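Local atomic coordinates of acetoin utilization protein AcuB, putative (Vibrio cholerae, PDB entry 2O16), a protein that is of unknown function but, as a pair of CBS domains related to AcuB, probably senses adenine nucleotides or similar ligands and may take part in acetoin utilization. Residues I109-P113 / I123-S127; L19-N25 / F76-F81. All blocks are in the same frame, centred on the assembly; numbering follows the deposited sequence.

Overall arrangement
The two contacts illustrate how one CBS-pair chain is held together at its centre and at its periphery. Contact 1 (109-113 with 123-127) is largely buried, its centre about 5 Å from that of the chain; it combines strand pairing within one hairpin, apolar side chains and a phosphate-bound helix start. Contact 2 (19-25 with 76-81) is a surface contact, its centre about 17 Å from that of the chain, and joins parts far apart in sequence through irregular backbone bonds and the Arg20-Phe81 stack. The centres of contact 1 and contact 2 are about 21 Å apart, and the nearest atoms of contacts 1 and 2 about 13 Å. They share no helix or strand, but in both a threonine stands at a helix N-cap.

Contact 1 of 2, residues I109-P113 / I123-S127; sequences IGCLP and IITDS. With PO4 (phosphate ion), chain C.
Leu112 and Ile124 form the hydrogen-bonded pair near the open end of the antiparallel hairpin 112-116/119-124, at the point where the second strand leads into helix 126-141 of a CBS domain. Leu112 N donates to Ile124 O at 2.9 Å, and the return bond from Ile124 N to Leu112 O is 2.8 Å long. Ile124 O also receives a CA-H...O contact from Cys111 CA at 3.2 Å. The side chains of the pair run side by side, meeting through Leu112 CD2 and Ile124 CD1 at 4.0 Å. Cys111 SG, anti to its own nitrogen (chi1 175°), lies alongside the Thr125 methyl, SG to CG2 3.7 Å, and also borders Ile123 CB.

Past Cys111 and Thr125 a water links Gly110 O to Asp126 N: it donates to Gly110 O (2.8 Å), accepts from Asp126 N and donates to phosphate O2. Thr125 is the N-cap of the helix and accepts a weak capping bond from Ser127 N, while Asp128 receives a bond from Thr125 N. Ser127 OG donates to phosphate O4 at 2.9 Å. Thr125 OG1 is as near to O4, though whether its hydroxyl donates there is not settled. The ion probably came from the crystallisation liquor, yet its place at this helix start is consistent with the nucleotide phosphate site of CBS domains. Arg37 N and His38 ND1 also bond this phosphate; Asp126, whose OD1 lies 2.7 Å from phosphate O2, is salt-bridged to Arg37 and borders a second phosphate.

Around this junction, Met104 of helix 97-106 packs against Leu112 and Ile124, strands 38-42 and 48-53 lie against the face bearing Pro113 and Ile123, and backbone bonding of Ile123 to Thr12 adds strand 12-13 alongside 119-124.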
loop_
_atom_site.group_PDB
_atom_site.type_symbol
_atom_site.label_atom_id
_atom_site.label_comp_id
_atom_site.label_asym_id
_atom_site.label_seq_id
_atom_site.Cartn_x
_atom_site.Cartn_y
_atom_site.Cartn_z
ATOM N N ILE A 109 -6.667 -5.292 -6.772
ATOM C CA ILE A 109 -6.044 -4.382 -5.837
ATOM C C ILE A 109 -4.569 -4.788 -5.710
ATOM O O ILE A 109 -4.263 -5.884 -5.265
ATOM C CB ILE A 109 -6.711 -4.486 -4.424
ATOM C CG1 ILE A 109 -8.250 -4.292 -4.487
ATOM C CG2 ILE A 109 -6.077 -3.479 -3.449
ATOM C CD1 ILE A 109 -8.697 -2.885 -4.812
ATOM N N GLY A 110 -3.661 -3.922 -6.118
ATOM C CA GLY A 110 -2.239 -4.258 -6.006
ATOM C C GLY A 110 -1.688 -4.126 -4.596
ATOM O O GLY A 110 -0.839 -4.952 -4.160
ATOM N N CYS A 111 -2.201 -3.129 -3.861
ATOM C CA CYS A 111 -1.749 -2.801 -2.510
ATOM C C CYS A 111 -2.925 -2.531 -1.589
ATOM O O CYS A 111 -3.809 -1.757 -1.928
ATOM C CB CYS A 111 -0.854 -1.566 -2.528
ATOM S SG CYS A 111 -0.322 -0.961 -0.920
ATOM N N LEU A 112 -2.933 -3.169 -0.430
ATOM C CA LEU A 112 -4.030 -3.050 0.513
ATOM C C LEU A 112 -3.490 -2.511 1.848
ATOM O O LEU A 112 -2.804 -3.229 2.579
ATOM C CB LEU A 112 -4.720 -4.423 0.642
ATOM C CG LEU A 112 -5.998 -4.654 1.451
ATOM C CD1 LEU A 112 -7.161 -3.785 0.899
ATOM C CD2 LEU A 112 -6.350 -6.166 1.418
ATOM N N PRO A 113 -3.775 -1.223 2.156
ATOM C CA PRO A 113 -3.454 -0.669 3.477
ATOM C C PRO A 113 -4.190 -1.431 4.567
ATOM O O PRO A 113 -5.310 -1.863 4.352
ATOM C CB PRO A 113 -3.991 0.767 3.415
ATOM C CG PRO A 113 -4.153 1.064 1.927
ATOM C CD PRO A 113 -4.420 -0.242 1.263
ATOM N N ILE A 123 0.896 -2.140 5.360
ATOM C CA ILE A 123 0.380 -2.315 3.994
ATOM C C ILE A 123 0.673 -3.726 3.514
ATOM O O ILE A 123 1.652 -4.337 3.953
ATOM C CB ILE A 123 0.990 -1.309 2.964
ATOM C CG1 ILE A 123 2.539 -1.402 2.935
ATOM C CG2 ILE A 123 0.458 0.129 3.265
ATOM C CD1 ILE A 123 3.237 -0.523 1.814
ATOM N N ILE A 124 -0.188 -4.240 2.626
ATOM C CA ILE A 124 0.110 -5.482 1.922
ATOM C C ILE A 124 0.464 -5.124 0.496
ATOM O O ILE A 124 -0.344 -4.505 -0.204
ATOM C CB ILE A 124 -1.107 -6.437 1.861
ATOM C CG1 ILE A 124 -1.662 -6.738 3.261
ATOM C CG2 ILE A 124 -0.711 -7.729 1.094
ATOM C CD1 ILE A 124 -2.980 -7.519 3.202
ATOM N N THR A 125 1.657 -5.492 0.049
ATOM C CA THR A 125 2.020 -5.263 -1.349
ATOM C C THR A 125 2.470 -6.550 -2.016
ATOM O O THR A 125 2.672 -7.573 -1.344
ATOM C CB THR A 125 3.190 -4.265 -1.534
ATOM O OG1 THR A 125 4.332 -4.774 -0.864
ATOM C CG2 THR A 125 2.829 -2.856 -1.002
ATOM N N ASP A 126 2.650 -6.495 -3.341
ATOM C CA ASP A 126 3.180 -7.653 -4.052
ATOM C C ASP A 126 4.470 -8.151 -3.358
ATOM O O ASP A 126 4.689 -9.368 -3.245
ATOM C CB ASP A 126 3.366 -7.356 -5.553
ATOM C CG ASP A 126 3.980 -5.978 -5.820
ATOM O OD1 ASP A 126 4.694 -5.447 -4.947
ATOM O OD2 ASP A 126 3.755 -5.431 -6.915
ATOM N N SER A 127 5.304 -7.224 -2.869
ATOM C CA SER A 127 6.548 -7.630 -2.190
ATOM C C SER A 127 6.286 -8.571 -1.001
ATOM O O SER A 127 7.039 -9.509 -0.766
ATOM C CB SER A 127 7.406 -6.425 -1.769
ATOM O OG SER A 127 7.615 -5.571 -2.894
HETATM P P PO4 C . 5.793 -2.204 -3.714
HETATM O O1 PO4 C . 5.242 -0.872 -3.271
HETATM O O2 PO4 C . 4.779 -2.781 -4.683
HETATM O O3 PO4 C . 7.060 -1.879 -4.474
HETATM O O4 PO4 C . 6.081 -3.167 -2.577
HETATM O O HOH W 1 1.820 -4.086 -4.459
#

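Contact 2 of 2, residues L19-N25 / F76-F81; sequences LRTHTLN and FETPLF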
loop_
_atom_site.group_PDB
_atom_site.type_symbol
_atom_site.label_atom_id
_atom_site.label_comp_id
_atom_site.label_asym_id
_atom_site.label_seq_id
_atom_site.Cartn_x
_atom_site.Cartn_y
_atom_site.Cartn_z
ATOM N N LEU A 19 2.200 13.321 4.217
ATOM C CA LEU A 19 1.016 14.189 4.434
ATOM C C LEU A 19 0.372 14.561 3.104
ATOM O O LEU A 19 1.028 14.526 2.059
ATOM C CB LEU A 19 1.401 15.482 5.198
ATOM C CG LEU A 19 1.999 15.283 6.587
ATOM C CD1 LEU A 19 2.584 16.610 7.211
ATOM C CD2 LEU A 19 0.973 14.608 7.533
ATOM N N ARG A 20 -0.928 14.882 3.134
ATOM C CA ARG A 20 -1.701 15.130 1.895
ATOM C C ARG A 20 -1.302 16.394 1.161
ATOM O O ARG A 20 -1.656 16.586 -0.016
ATOM C CB ARG A 20 -3.192 15.264 2.246
ATOM C CG ARG A 20 -3.498 16.478 3.159
ATOM C CD ARG A 20 -4.928 16.421 3.741
ATOM N NE ARG A 20 -5.930 16.683 2.707
ATOM C CZ ARG A 20 -6.329 17.901 2.326
ATOM N NH1 ARG A 20 -5.813 19.002 2.868
ATOM N NH2 ARG A 20 -7.242 18.024 1.384
ATOM N N THR A 21 -0.602 17.279 1.891
ATOM C CA THR A 21 -0.047 18.500 1.349
ATOM C C THR A 21 1.403 18.374 0.869
ATOM O O THR A 21 1.966 19.314 0.310
ATOM C CB THR A 21 -0.183 19.684 2.378
ATOM O OG1 THR A 21 0.209 19.250 3.690
ATOM C CG2 THR A 21 -1.623 20.172 2.435
ATOM N N HIS A 22 2.044 17.235 1.111
ATOM C CA HIS A 22 3.263 16.943 0.367
ATOM C C HIS A 22 2.879 16.744 -1.095
ATOM O O HIS A 22 1.679 16.768 -1.427
ATOM C CB HIS A 22 3.986 15.745 0.964
ATOM C CG HIS A 22 4.953 16.124 2.039
ATOM N ND1 HIS A 22 4.609 16.969 3.073
ATOM C CD2 HIS A 22 6.251 15.781 2.242
ATOM C CE1 HIS A 22 5.654 17.133 3.871
ATOM N NE2 HIS A 22 6.657 16.409 3.400
ATOM N N THR A 23 3.865 16.636 -1.987
ATOM C CA THR A 23 3.558 16.757 -3.407
ATOM C C THR A 23 3.850 15.462 -4.178
ATOM O O THR A 23 4.444 14.508 -3.613
ATOM C CB THR A 23 4.400 17.870 -4.054
ATOM O OG1 THR A 23 5.763 17.447 -4.075
ATOM C CG2 THR A 23 4.271 19.195 -3.265
ATOM N N LEU A 24 3.421 15.441 -5.437
ATOM C CA LEU A 24 3.837 14.396 -6.407
ATOM C C LEU A 24 5.361 14.201 -6.385
ATOM O O LEU A 24 5.874 13.058 -6.347
ATOM C CB LEU A 24 3.394 14.760 -7.830
ATOM C CG LEU A 24 3.556 13.658 -8.906
ATOM C CD1 LEU A 24 2.481 13.812 -9.959
ATOM C CD2 LEU A 24 4.941 13.680 -9.529
ATOM N N ASN A 25 6.087 15.329 -6.384
ATOM C CA ASN A 25 7.547 15.300 -6.372
ATOM C C ASN A 25 8.115 14.584 -5.155
ATOM O O ASN A 25 9.050 13.793 -5.281
ATOM C CB ASN A 25 8.107 16.725 -6.462
ATOM C CG ASN A 25 9.468 16.770 -7.132
ATOM O OD1 ASN A 25 9.764 15.959 -8.008
ATOM N ND2 ASN A 25 10.314 17.728 -6.713
ATOM N N PHE A 76 5.028 18.386 -10.954
ATOM C CA PHE A 76 5.804 17.974 -9.801
ATOM C C PHE A 76 5.271 18.570 -8.497
ATOM O O PHE A 76 5.423 17.949 -7.469
ATOM C CB PHE A 76 7.303 18.289 -10.001
ATOM C CG PHE A 76 7.634 19.765 -10.006
ATOM C CD1 PHE A 76 7.157 20.607 -11.014
ATOM C CD2 PHE A 76 8.427 20.312 -9.001
ATOM C CE1 PHE A 76 7.447 21.984 -11.006
ATOM C CE2 PHE A 76 8.736 21.680 -8.993
ATOM C CZ PHE A 76 8.241 22.518 -9.999
ATOM N N GLU A 77 4.605 19.732 -8.555
ATOM C CA GLU A 77 4.142 20.491 -7.380
ATOM C C GLU A 77 2.719 20.153 -6.906
ATOM O O GLU A 77 2.273 20.647 -5.864
ATOM C CB GLU A 77 4.227 22.003 -7.656
ATOM C CG GLU A 77 3.577 22.451 -8.975
ATOM C CD GLU A 77 3.627 23.959 -9.195
ATOM O OE1 GLU A 77 3.120 24.711 -8.340
ATOM O OE2 GLU A 77 4.152 24.395 -10.246
ATOM N N THR A 78 1.995 19.365 -7.695
ATOM C CA THR A 78 0.618 19.008 -7.347
ATOM C C THR A 78 0.558 18.410 -5.940
ATOM O O THR A 78 1.281 17.474 -5.663
ATOM C CB THR A 78 0.054 17.963 -8.320
ATOM O OG1 THR A 78 0.215 18.434 -9.664
ATOM C CG2 THR A 78 -1.424 17.749 -8.040
ATOM N N PRO A 79 -0.289 18.950 -5.047
ATOM C CA PRO A 79 -0.446 18.313 -3.739
ATOM C C PRO A 79 -1.015 16.893 -3.849
ATOM O O PRO A 79 -1.820 16.626 -4.740
ATOM C CB PRO A 79 -1.426 19.213 -3.004
ATOM C CG PRO A 79 -1.397 20.506 -3.728
ATOM C CD PRO A 79 -1.119 20.160 -5.169
ATOM N N LEU A 80 -0.532 15.983 -3.004
ATOM C CA LEU A 80 -0.965 14.577 -3.057
ATOM C C LEU A 80 -2.473 14.393 -2.880
ATOM O O LEU A 80 -3.060 13.490 -3.507
ATOM C CB LEU A 80 -0.162 13.714 -2.069
ATOM C CG LEU A 80 1.314 13.593 -2.507
ATOM C CD1 LEU A 80 2.212 13.198 -1.388
ATOM C CD2 LEU A 80 1.495 12.630 -3.740
ATOM N N PHE A 81 -3.113 15.229 -2.052
ATOM C CA PHE A 81 -4.584 15.153 -1.943
ATOM C C PHE A 81 -5.315 15.305 -3.306
ATOM O O PHE A 81 -6.440 14.787 -3.472
ATOM C CB PHE A 81 -5.165 16.071 -0.846
ATOM C CG PHE A 81 -5.203 17.554 -1.208
ATOM C CD1 PHE A 81 -6.192 18.061 -2.073
ATOM C CD2 PHE A 81 -4.278 18.436 -0.665
ATOM C CE1 PHE A 81 -6.221 19.430 -2.403
ATOM C CE2 PHE A 81 -4.297 19.788 -0.973
ATOM C CZ PHE A 81 -5.275 20.291 -1.854
#
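The guanidinium of Arg20 lies flat on one face of the Phe81 ring, centres 4.1 Å apart and planes at 13°, while the methyl of Thr21 meets the ring at its edge. The stack is offset: NH2 of Arg20 lies over the rim, 3.3 Å from Phe81 CG, and the cation-pi contact of CZ is likewise off-centre. A bend at chi3 (-71°) folds the arginine back over the ring. At the far end of the contact, Asn25 and Phe76 run side by side with amide and ring planes nearly perpendicular, at 88°; Asn25 ND2 lies 3.9 Å from Phe76 CD2, near the ring plane.

Between these ends four backbone bonds flank a single bridge, Thr23 with Pro79. Phe81 N donates to Arg20 O (2.8 Å) and Leu80 N to His22 O (2.8 Å). In the opposite sense, Leu24 N donates to Thr78 O (3.0 Å) and Asn25 N to Phe76 O (2.9 Å). The Leu80 side chain packs on the Thr23 carbonyl, CD1 to O 3.4 Å, and touches Ile41 and Val52 of strands 38-42 and 48-53.

The Thr23 side chain caps a backbone N just past Asn25, and Thr23 N bonds to the Asp26 carboxylate, the reciprocal pattern of a capping box. Segment 76-81 thus runs along the type I turn Leu19-His22 and the capped first turn of helix 24-34, the entry to a CBS-domain helix.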